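Local coordinates for periplasmic binding protein/LacI transcriptional regulator (Clostridium phytofermentans, PDB 3BRS), which probably binds a sugar outside the cell and delivers it for uptake, as a periplasmic binding protein of the LacI-related family, at residues A[139-144]-A[167-172]. Residues are numbered along the deposited sequence; the frame is centred on the assembly and turned at random.
Sequences FVKNSK and IYYCDS
The amide N of Asp171 donates to the carbonyl O of Phe139 at 2.9 Å; the bond is bent, 133° at the hydrogen. It joins the two segments just past the ends of the adjacent parallel strands 133-138 and 164-169, at the C-terminal ends of these strands in one lobe of the two-lobed periplasmic binding protein fold. In this family the sugar site usually lies between the lobes. Here Asn142 makes a backbone hydrogen bond to Tyr76, a residue of the other lobe.

Lys141 lies over one face of the Tyr169 ring. Its CD is 3.9 Å from the ring centroid, a CH-pi contact. With CG anti to the backbone N (chi1 179°), CB, CG and CD pass over the CD1, CE1 and CZ side of the ring. NZ ends 3.4 Å from Tyr169 OH, a weak hydrogen bond; that hydroxyl also bonds to Glu150 of helix 144-157. At the other end of the ring, Phe139 O sits near its plane.

A water joins the segments beside this pair. It accepts from Lys141 N and donates to Asp171 OD1, while OD2 forms a salt bridge with Lys176. Ser172 and Phe139 are both buried where Ser172 OG lies 3.2 Å from Phe139 CB; the hydroxyl hydrogen-bonds to Glu48. Val140 CG2 rests on Asp171 CA. A type I turn runs from Val140 to Ser143, the N-cap of helix 144-157, whose OG caps the backbone N of Ala146. Val140 O accepts hydrogen bonds from both Ser143 N and Ser143 OG, the hydroxyl lying in the carbonyl plane at 2.9 Å.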
loop_
_atom_site.group_PDB
_atom_site.type_symbol
_atom_site.label_atom_id
_atom_site.label_comp_id
_atom_site.label_asym_id
_atom_site.label_seq_id
_atom_site.Cartn_x
_atom_site.Cartn_y
_atom_site.Cartn_z
ATOM N N PHE A 139 4.547 -7.588 2.324
ATOM C CA PHE A 139 5.492 -6.532 2.410
ATOM C C PHE A 139 5.793 -6.194 3.906
ATOM O O PHE A 139 6.548 -6.934 4.586
ATOM C CB PHE A 139 5.080 -5.326 1.553
ATOM C CG PHE A 139 3.652 -4.795 1.727
ATOM C CD1 PHE A 139 2.544 -5.529 1.238
ATOM C CD2 PHE A 139 3.433 -3.495 2.155
ATOM C CE1 PHE A 139 1.182 -5.037 1.321
ATOM C CE2 PHE A 139 2.114 -2.941 2.229
ATOM C CZ PHE A 139 0.949 -3.713 1.774
ATOM N N VAL A 140 5.154 -5.160 4.472
ATOM C CA VAL A 140 5.618 -4.685 5.832
ATOM C C VAL A 140 4.546 -5.080 6.743
ATOM O O VAL A 140 3.498 -4.490 6.702
ATOM C CB VAL A 140 5.888 -3.136 5.980
ATOM C CG1 VAL A 140 6.309 -2.778 7.510
ATOM C CG2 VAL A 140 7.015 -2.772 5.114
ATOM N N LYS A 141 4.800 -6.134 7.523
ATOM C CA LYS A 141 3.783 -6.829 8.309
ATOM C C LYS A 141 2.953 -5.908 9.192
ATOM O O LYS A 141 1.743 -6.143 9.440
ATOM C CB LYS A 141 4.455 -7.886 9.238
ATOM C CG LYS A 141 3.420 -8.624 10.102
ATOM C CD LYS A 141 3.906 -9.911 10.625
ATOM C CE LYS A 141 2.760 -10.541 11.352
ATOM N NZ LYS A 141 2.876 -12.001 11.052
ATOM N N ASN A 142 3.597 -4.862 9.683
ATOM C CA ASN A 142 2.907 -3.993 10.610
ATOM C C ASN A 142 2.291 -2.798 10.028
ATOM O O ASN A 142 1.785 -2.040 10.796
ATOM C CB ASN A 142 3.866 -3.442 11.594
ATOM C CG ASN A 142 3.728 -4.050 12.847
ATOM O OD1 ASN A 142 3.068 -3.485 13.746
ATOM N ND2 ASN A 142 4.288 -5.248 12.963
ATOM N N SER A 143 2.286 -2.615 8.696
ATOM C CA SER A 143 1.619 -1.468 8.153
ATOM C C SER A 143 0.233 -1.866 8.030
ATOM O O SER A 143 0.017 -2.967 7.748
ATOM C CB SER A 143 2.072 -1.155 6.737
ATOM O OG SER A 143 1.777 -2.248 5.985
ATOM N N LYS A 144 -0.711 -0.941 8.128
ATOM C CA LYS A 144 -2.096 -1.248 8.068
ATOM C C LYS A 144 -2.555 -1.735 6.679
ATOM O O LYS A 144 -3.434 -2.683 6.609
ATOM C CB LYS A 144 -2.873 -0.017 8.507
ATOM C CG LYS A 144 -4.324 -0.301 8.617
ATOM C CD LYS A 144 -4.937 0.774 9.373
ATOM C CE LYS A 144 -6.320 0.333 9.758
ATOM N NZ LYS A 144 -7.131 0.488 8.546
ATOM N N ILE A 167 3.280 -17.486 4.498
ATOM C CA ILE A 167 3.346 -16.045 4.230
ATOM C C ILE A 167 4.684 -15.490 4.528
ATOM O O ILE A 167 5.139 -15.551 5.674
ATOM C CB ILE A 167 2.275 -15.170 4.933
ATOM C CG1 ILE A 167 0.910 -15.846 4.775
ATOM C CG2 ILE A 167 2.270 -13.769 4.255
ATOM C CD1 ILE A 167 -0.304 -15.067 5.156
ATOM N N TYR A 168 5.313 -14.962 3.511
ATOM C CA TYR A 168 6.707 -14.380 3.635
ATOM C C TYR A 168 6.602 -12.851 3.572
ATOM O O TYR A 168 5.921 -12.317 2.668
ATOM C CB TYR A 168 7.618 -14.917 2.524
ATOM C CG TYR A 168 9.041 -14.405 2.580
ATOM C CD1 TYR A 168 9.394 -13.215 1.935
ATOM C CD2 TYR A 168 10.043 -15.077 3.302
ATOM C CE1 TYR A 168 10.683 -12.680 1.995
ATOM C CE2 TYR A 168 11.391 -14.526 3.372
ATOM C CZ TYR A 168 11.692 -13.327 2.725
ATOM O OH TYR A 168 13.028 -12.755 2.745
ATOM N N TYR A 169 7.311 -12.143 4.458
ATOM C CA TYR A 169 7.249 -10.648 4.499
ATOM C C TYR A 169 8.559 -10.121 3.943
ATOM O O TYR A 169 9.575 -10.242 4.609
ATOM C CB TYR A 169 6.978 -10.152 5.982
ATOM C CG TYR A 169 5.596 -10.691 6.507
ATOM C CD1 TYR A 169 4.398 -9.947 6.336
ATOM C CD2 TYR A 169 5.504 -11.959 7.109
ATOM C CE1 TYR A 169 3.178 -10.466 6.794
ATOM C CE2 TYR A 169 4.280 -12.473 7.555
ATOM C CZ TYR A 169 3.111 -11.693 7.384
ATOM O OH TYR A 169 1.852 -12.183 7.798
ATOM N N CYS A 170 8.515 -9.566 2.723
ATOM C CA CYS A 170 9.621 -8.955 2.031
ATOM C C CYS A 170 9.955 -7.583 2.444
ATOM O O CYS A 170 11.012 -7.027 1.963
ATOM C CB CYS A 170 9.350 -8.942 0.486
ATOM S SG CYS A 170 8.248 -7.602 -0.172
ATOM N N ASP A 171 9.138 -6.980 3.296
ATOM C CA ASP A 171 9.314 -5.540 3.732
ATOM C C ASP A 171 9.476 -4.607 2.559
ATOM O O ASP A 171 10.199 -3.639 2.655
ATOM C CB ASP A 171 10.566 -5.368 4.585
ATOM C CG ASP A 171 10.461 -6.110 5.927
ATOM O OD1 ASP A 171 9.534 -5.712 6.686
ATOM O OD2 ASP A 171 11.271 -7.044 6.214
ATOM N N SER A 172 8.716 -4.796 1.486
ATOM C CA SER A 172 8.799 -3.868 0.316
ATOM C C SER A 172 10.176 -3.746 -0.221
ATOM O O SER A 172 10.646 -2.678 -0.583
ATOM C CB SER A 172 8.188 -2.483 0.648
ATOM O OG SER A 172 6.831 -2.701 1.160
HETATM O O HOH W 1 7.687 -6.911 8.038
#